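Local coordinates for bifunctional purine biosynthetic protein ADE5,7 (PDB 7LVO), which catalyses the second and fifth steps of de novo purine biosynthesis, with its N-terminal half, the part crystallised here, acting as the phosphoribosylamine-glycine ligase, at residues Glu172-Tyr177 against Ala212-Val217; Pro254-Gln259 against Leu371-Gly376; Glu340-Met345 against Ala430-Ala435. All blocks are in the same frame, centred on the assembly; numbering follows the deposited sequence.

Contact 1: Glu172-Tyr177 against Ala212-Val217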
# COMPACT_ATOMS: atom_id res chain seq x y z
N GLU A 172 4.26 -29.03 -16.33
CA GLU A 172 4.66 -29.40 -17.68
C GLU A 172 4.23 -28.33 -18.68
O GLU A 172 4.99 -27.97 -19.59
CB GLU A 172 4.07 -30.76 -18.06
CG GLU A 172 4.62 -31.93 -17.26
CD GLU A 172 6.03 -32.31 -17.68
OE1 GLU A 172 6.58 -31.65 -18.59
OE2 GLU A 172 6.58 -33.27 -17.11
N ASP A 173 3.01 -27.81 -18.54
CA ASP A 173 2.53 -26.79 -19.46
C ASP A 173 3.28 -25.48 -19.27
O ASP A 173 3.56 -24.77 -20.25
CB ASP A 173 1.03 -26.58 -19.27
CG ASP A 173 0.22 -27.83 -19.58
OD1 ASP A 173 0.54 -28.52 -20.57
OD2 ASP A 173 -0.72 -28.13 -18.81
N ALA A 174 3.60 -25.13 -18.02
CA ALA A 174 4.33 -23.89 -17.77
C ALA A 174 5.68 -23.90 -18.46
O ALA A 174 6.16 -22.86 -18.94
CB ALA A 174 4.50 -23.68 -16.27
N VAL A 175 6.33 -25.07 -18.53
CA VAL A 175 7.61 -25.17 -19.22
C VAL A 175 7.42 -25.04 -20.72
O VAL A 175 8.15 -24.30 -21.40
CB VAL A 175 8.31 -26.49 -18.85
CG1 VAL A 175 9.54 -26.70 -19.72
CG2 VAL A 175 8.69 -26.50 -17.37
N ALA A 176 6.44 -25.76 -21.27
CA ALA A 176 6.17 -25.67 -22.70
C ALA A 176 5.80 -24.26 -23.12
O ALA A 176 6.14 -23.82 -24.23
CB ALA A 176 5.06 -26.64 -23.09
N TYR A 177 5.11 -23.52 -22.25
CA TYR A 177 4.72 -22.15 -22.59
C TYR A 177 5.94 -21.26 -22.76
O TYR A 177 5.99 -20.44 -23.68
CB TYR A 177 3.78 -21.61 -21.50
CG TYR A 177 3.29 -20.20 -21.76
CD1 TYR A 177 2.42 -19.93 -22.81
CD2 TYR A 177 3.69 -19.15 -20.95
CE1 TYR A 177 1.97 -18.65 -23.04
CE2 TYR A 177 3.23 -17.86 -21.17
CZ TYR A 177 2.37 -17.62 -22.22
OH TYR A 177 1.92 -16.34 -22.45
N ALA A 212 14.10 -22.66 -14.05
CA ALA A 212 14.47 -22.84 -12.65
C ALA A 212 13.48 -22.13 -11.73
O ALA A 212 13.10 -22.66 -10.68
CB ALA A 212 15.88 -22.32 -12.41
N ALA A 213 13.04 -20.92 -12.11
CA ALA A 213 12.08 -20.19 -11.30
C ALA A 213 10.72 -20.87 -11.26
O ALA A 213 9.96 -20.66 -10.31
CB ALA A 213 11.93 -18.76 -11.83
N LEU A 214 10.39 -21.69 -12.26
CA LEU A 214 9.13 -22.42 -12.24
C LEU A 214 9.19 -23.62 -11.30
O LEU A 214 8.21 -23.92 -10.61
CB LEU A 214 8.76 -22.89 -13.65
CG LEU A 214 8.36 -21.80 -14.65
CD1 LEU A 214 7.99 -22.42 -15.99
CD2 LEU A 214 7.22 -20.96 -14.10
N LYS A 215 10.33 -24.31 -11.25
CA LYS A 215 10.47 -25.44 -10.34
C LYS A 215 10.58 -24.99 -8.89
O LYS A 215 10.17 -25.71 -7.98
CB LYS A 215 11.68 -26.29 -10.72
CG LYS A 215 12.02 -27.38 -9.71
CD LYS A 215 13.08 -28.32 -10.24
CE LYS A 215 12.56 -29.13 -11.42
NZ LYS A 215 13.57 -30.09 -11.93
N SER A 216 11.13 -23.79 -8.66
CA SER A 216 11.26 -23.29 -7.29
C SER A 216 9.93 -22.85 -6.71
O SER A 216 9.81 -22.76 -5.48
CB SER A 216 12.25 -22.12 -7.26
OG SER A 216 11.84 -21.08 -8.13
N VAL A 217 8.93 -22.59 -7.55
CA VAL A 217 7.62 -22.16 -7.08
C VAL A 217 6.56 -23.24 -7.22
O VAL A 217 5.63 -23.28 -6.40
CB VAL A 217 7.19 -20.87 -7.81
CG1 VAL A 217 5.83 -20.40 -7.31
CG2 VAL A 217 8.24 -19.78 -7.64
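Leu214, on helix 207-218, reaches across to Ala174 and Val175 on helix 171-179, and nearly all of the contact can be read by following its side chain outward. CB starts on the side facing the other helix but is still 5.1 Å from CB of Ala174, too far for real packing. CG lies beside the backbone N and anti to the carbonyl carbon (chi1 -69°), and CD1 then continues the chain in an extended line (chi2 -179°). These two torsions send one methyl straight toward the facing backbone. At CG the gap to Ala174 CB is 4.6 Å. Leu214 CD2, the second branch, runs past at 4.4 Å from the same Ala174 CB and adds little. It is CD1 that makes close contact: it sits 3.7 Å from CB of Ala174 and 3.5 Å from Ala174 O. Leu214 CD1 also lies 4.0 Å from Val175 N, while Val175 CG2 touches it more loosely at 4.4 Å. The tip therefore rests on a small side chain and on helix backbone together.

Both helices pack on the antiparallel sheet that includes strands 163-167 and 188-192, within the ATP-grasp domain. Ala174 also meets Phe166 of the first strand and Leu214 also meets Ile190 of the second, so both residues touch the sheet as well as each other. No hydrogen bond crosses between the segments, and the 105 Å² they bury comes largely from one methyl against carbon and a carbonyl oxygen. Such chemistry implies that between these segments the helices meet by van der Waals contact, with no directional bond.

Contact 2: Pro254-Gln259 against Leu371-Gly376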
# COMPACT_ATOMS: atom_id res chain seq x y z
N PRO A 254 -9.68 9.59 -7.31
CA PRO A 254 -8.23 9.36 -7.24
C PRO A 254 -7.52 10.42 -6.43
O PRO A 254 -7.95 11.57 -6.33
CB PRO A 254 -7.79 9.40 -8.71
CG PRO A 254 -9.05 9.33 -9.53
CD PRO A 254 -10.13 9.94 -8.67
N MET A 255 -6.41 10.02 -5.83
CA MET A 255 -5.45 10.95 -5.25
C MET A 255 -4.39 11.28 -6.29
O MET A 255 -4.27 10.61 -7.31
CB MET A 255 -4.81 10.34 -4.01
CG MET A 255 -5.79 9.80 -2.98
SD MET A 255 -4.94 9.27 -1.47
CE MET A 255 -4.74 10.82 -0.63
N PRO A 256 -3.60 12.33 -6.05
CA PRO A 256 -2.50 12.64 -6.98
C PRO A 256 -1.60 11.44 -7.19
O PRO A 256 -1.24 10.74 -6.24
CB PRO A 256 -1.76 13.79 -6.29
CG PRO A 256 -2.81 14.45 -5.43
CD PRO A 256 -3.71 13.32 -4.96
N ALA A 257 -1.25 11.18 -8.45
CA ALA A 257 -0.41 10.05 -8.78
C ALA A 257 0.93 10.16 -8.06
O ALA A 257 1.47 11.25 -7.87
CB ALA A 257 -0.19 9.96 -10.29
N ALA A 258 1.47 9.01 -7.67
CA ALA A 258 2.73 8.96 -6.94
C ALA A 258 3.70 8.02 -7.64
O ALA A 258 3.31 7.20 -8.47
CB ALA A 258 2.50 8.49 -5.49
N GLN A 259 4.98 8.16 -7.29
CA GLN A 259 6.02 7.25 -7.73
C GLN A 259 6.81 6.79 -6.52
O GLN A 259 7.12 7.59 -5.63
CB GLN A 259 6.96 7.91 -8.74
CG GLN A 259 6.39 8.00 -10.15
CD GLN A 259 7.43 8.43 -11.17
OE1 GLN A 259 7.69 9.62 -11.34
NE2 GLN A 259 8.03 7.46 -11.85
N LEU A 371 -13.48 16.69 -0.59
CA LEU A 371 -12.22 15.95 -0.68
C LEU A 371 -11.36 16.67 -1.71
O LEU A 371 -11.60 16.54 -2.92
CB LEU A 371 -12.46 14.50 -1.05
CG LEU A 371 -11.32 13.52 -0.82
CD1 LEU A 371 -11.80 12.08 -1.08
CD2 LEU A 371 -10.12 13.84 -1.70
N GLY A 372 -10.37 17.43 -1.23
CA GLY A 372 -9.48 18.16 -2.11
C GLY A 372 -8.03 17.93 -1.72
O GLY A 372 -7.72 17.33 -0.69
N TYR A 373 -7.14 18.43 -2.57
CA TYR A 373 -5.70 18.30 -2.37
C TYR A 373 -5.03 19.65 -2.53
O TYR A 373 -5.34 20.41 -3.46
CB TYR A 373 -5.10 17.29 -3.36
CG TYR A 373 -5.84 15.97 -3.40
CD1 TYR A 373 -5.71 15.05 -2.36
CD2 TYR A 373 -6.66 15.64 -4.46
CE1 TYR A 373 -6.39 13.85 -2.39
CE2 TYR A 373 -7.34 14.44 -4.50
CZ TYR A 373 -7.20 13.55 -3.46
OH TYR A 373 -7.88 12.36 -3.50
N LYS A 374 -4.10 19.95 -1.63
CA LYS A 374 -3.40 21.22 -1.65
C LYS A 374 -2.44 21.29 -2.84
O LYS A 374 -2.17 20.30 -3.52
CB LYS A 374 -2.62 21.44 -0.35
CG LYS A 374 -1.62 20.35 -0.05
CD LYS A 374 -0.99 20.52 1.34
CE LYS A 374 0.21 21.46 1.30
NZ LYS A 374 0.89 21.55 2.63
N GLN A 375 -1.95 22.50 -3.10
CA GLN A 375 -0.98 22.70 -4.17
C GLN A 375 0.43 22.37 -3.67
O GLN A 375 0.72 22.41 -2.48
CB GLN A 375 -1.03 24.14 -4.68
CG GLN A 375 -2.42 24.57 -5.14
CD GLN A 375 -2.43 25.98 -5.71
OE1 GLN A 375 -1.52 26.38 -6.44
NE2 GLN A 375 -3.46 26.75 -5.37
N GLY A 376 1.29 22.02 -4.62
CA GLY A 376 2.65 21.64 -4.30
C GLY A 376 2.86 20.14 -4.38
O GLY A 376 2.09 19.39 -4.97
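The ring of Tyr373 lies against Pro254, Met255 and Pro256, forming a proline-aromatic CH-pi contact between two loops of the GAR synthetase half, where the ATP-grasp fold adjoins the five-stranded antiparallel sheet containing strands 259-263 and 377-384. Segment 254-259 leads from strand 252-254 into strand 259-263, and segment 371-376 leads into strand 377-384. Neither segment is itself regular, so the contact depends on side chains rather than on backbone pairing between them.

Tyr373 sets its CG beside the backbone N, anti to the carbonyl carbon (chi1 -50°), which carries the ring out toward the proline-rich loop. Pro256 CD then stands over the ring centre, 3.5 Å from the centroid and only 3° off the normal. That near-vertical approach is the evidence for a true CH-pi contact over the face. Pro256 CG is 4.0 Å from Tyr373 CG, so the CD-CG edge of the proline sits over the face and the rest of its ring rises away from it.

Met255 works at the phenol end. Its side chain crosses that of Tyr373 at about a right angle, and its CG lies 3.3 Å from Tyr373 OH. The chain runs straight through chi2 and bends at chi3 (82°), which turns the terminal methyl back beside the ring, with Met255 CE 3.9 Å from Tyr373 CE1. Pro254 contributes mainly its carbonyl: its CB points away from segment 371-376, and its side chain touches Val294 and Leu298 of helix 287-307. Tyr373 also touches Leu348, while Met255 packs on Phe246 of strand 240-248, which continues the cluster into the ATP-grasp sheet. Pro254 O lies 2.9 Å from Tyr373 OH, and that same oxygen is 3.5 Å from the ring carbon CE2 of Tyr373.

Contact 3: Glu340-Met345 against Ala430-Ala435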
# COMPACT_ATOMS: atom_id res chain seq x y z
N GLU A 340 3.81 5.36 0.06
CA GLU A 340 3.04 6.35 -0.70
C GLU A 340 2.10 7.13 0.21
O GLU A 340 1.88 8.33 0.01
CB GLU A 340 2.24 5.66 -1.82
CG GLU A 340 3.07 5.19 -2.99
CD GLU A 340 3.47 3.74 -2.87
OE1 GLU A 340 3.31 3.16 -1.78
OE2 GLU A 340 3.95 3.18 -3.87
N THR A 341 1.52 6.46 1.21
CA THR A 341 0.56 7.12 2.09
C THR A 341 1.21 8.23 2.89
O THR A 341 0.63 9.31 3.05
CB THR A 341 -0.08 6.10 3.02
OG1 THR A 341 -0.78 5.12 2.24
CG2 THR A 341 -1.06 6.76 3.98
N GLN A 342 2.43 7.99 3.39
CA GLN A 342 3.10 9.00 4.21
C GLN A 342 3.25 10.32 3.46
O GLN A 342 3.19 11.39 4.08
CB GLN A 342 4.47 8.50 4.66
CG GLN A 342 4.41 7.33 5.65
CD GLN A 342 4.42 5.97 4.96
OE1 GLN A 342 3.58 5.67 4.11
NE2 GLN A 342 5.39 5.14 5.33
N ALA A 343 3.45 10.26 2.15
CA ALA A 343 3.56 11.50 1.37
C ALA A 343 2.20 12.05 1.00
O ALA A 343 1.98 13.26 1.09
CB ALA A 343 4.40 11.25 0.12
N LEU A 344 1.26 11.18 0.60
CA LEU A 344 -0.04 11.65 0.12
C LEU A 344 -0.86 12.28 1.24
O LEU A 344 -1.60 13.25 1.01
CB LEU A 344 -0.81 10.50 -0.50
CG LEU A 344 -0.30 9.99 -1.86
CD1 LEU A 344 -0.96 8.67 -2.24
CD2 LEU A 344 -0.53 11.03 -2.93
N MET A 345 -0.75 11.75 2.46
CA MET A 345 -1.47 12.34 3.59
C MET A 345 -1.10 13.80 3.78
O MET A 345 -1.91 14.59 4.28
CB MET A 345 -1.18 11.56 4.87
CG MET A 345 -1.80 10.16 4.92
SD MET A 345 -3.60 10.16 4.86
CE MET A 345 -3.89 9.83 3.13
N ALA A 430 10.00 7.09 8.18
CA ALA A 430 10.02 7.89 6.96
C ALA A 430 9.98 9.36 7.35
O ALA A 430 9.14 9.78 8.15
CB ALA A 430 8.83 7.54 6.06
N VAL A 431 10.90 10.14 6.79
CA VAL A 431 10.95 11.59 6.98
C VAL A 431 10.25 12.22 5.79
O VAL A 431 10.68 12.03 4.64
CB VAL A 431 12.39 12.09 7.13
CG1 VAL A 431 12.40 13.58 7.46
CG2 VAL A 431 13.12 11.30 8.20
N CYS A 432 9.18 12.96 6.04
CA CYS A 432 8.28 13.42 4.99
C CYS A 432 8.06 14.92 5.09
O CYS A 432 8.19 15.51 6.17
CB CYS A 432 6.94 12.69 5.08
SG CYS A 432 7.08 10.89 5.34
N ALA A 433 7.73 15.53 3.96
CA ALA A 433 7.50 16.96 3.91
C ALA A 433 6.75 17.31 2.63
O ALA A 433 6.80 16.59 1.63
CB ALA A 433 8.82 17.74 3.98
N SER A 434 6.05 18.44 2.68
CA SER A 434 5.39 19.02 1.51
C SER A 434 5.88 20.45 1.33
O SER A 434 6.35 21.10 2.27
CB SER A 434 3.87 18.99 1.64
OG SER A 434 3.43 19.81 2.71
N ALA A 435 5.76 20.95 0.11
CA ALA A 435 6.24 22.29 -0.22
C ALA A 435 5.71 22.66 -1.60
O ALA A 435 5.27 21.79 -2.36
CB ALA A 435 7.77 22.36 -0.20
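Gln342 on the short helix 340-344 meets Cys432 and Ala430 on strand 427-435. Earlier in the helix, Glu340 turns from the strand and hydrogen-bonds through OE2 to Ser242 OG, a residue of the predicted ATP-binding range. Thr341 follows, its OG1 bonded to Gly337 O, and its side chain touches Arg48. Gln342 then presents CB to Cys432 SG at 3.6 Å. Because the chain bends at chi2 (90°), the amide folds round: NE2 comes no closer than 4.3 Å to Ala430 CB and finds its hydrogen bond at Asp338 OD1 instead. The backbone O of Gln342 is buried with no polar partner in the model, and Cys432 SG lies 4.1 Å from it.

Strand 427-435 belongs to the five-stranded antiparallel sheet to which the C domain of GAR synthetase contributes, running between strands 377-384 and 407-411. Its residues alternate: Ala430 and Cys432 face helix 340-344, whereas Val431 and Ala433 pack on helix 438-449.

Ala343 makes no contact with segment 430-435 and packs on Ala378 and Ser380 of strand 377-384. Leu344 N bonds to Glu340 O over 3.0 Å, completing a helical turn. At Met345, whose N bonds to Thr341 O over 2.9 Å, the side chain packs on Leu52 and Lys55 of helix 47-56.

How the contacts relate
From the N terminus, contact 1 comes first: a loop of 34 residues, closed between helices 171-179 and 207-218, before either of the others opens. It stands apart, its centre about 42 Å from that of contact 2, on the opposite side of the chain's centre. Contact 2 opens at 254-259 and contact 3 at 340-345; then 371-376 closes the former before 430-435 closes the latter, so these two loops cross. Their centres are about 11 Å apart, and they touch: Lys374 NZ is 3.1 Å from Ser434 OG, a probable hydrogen bond, and Met255 packs on Leu344 and Met345. Together they tie ATP-grasp segments to the five-stranded sheet.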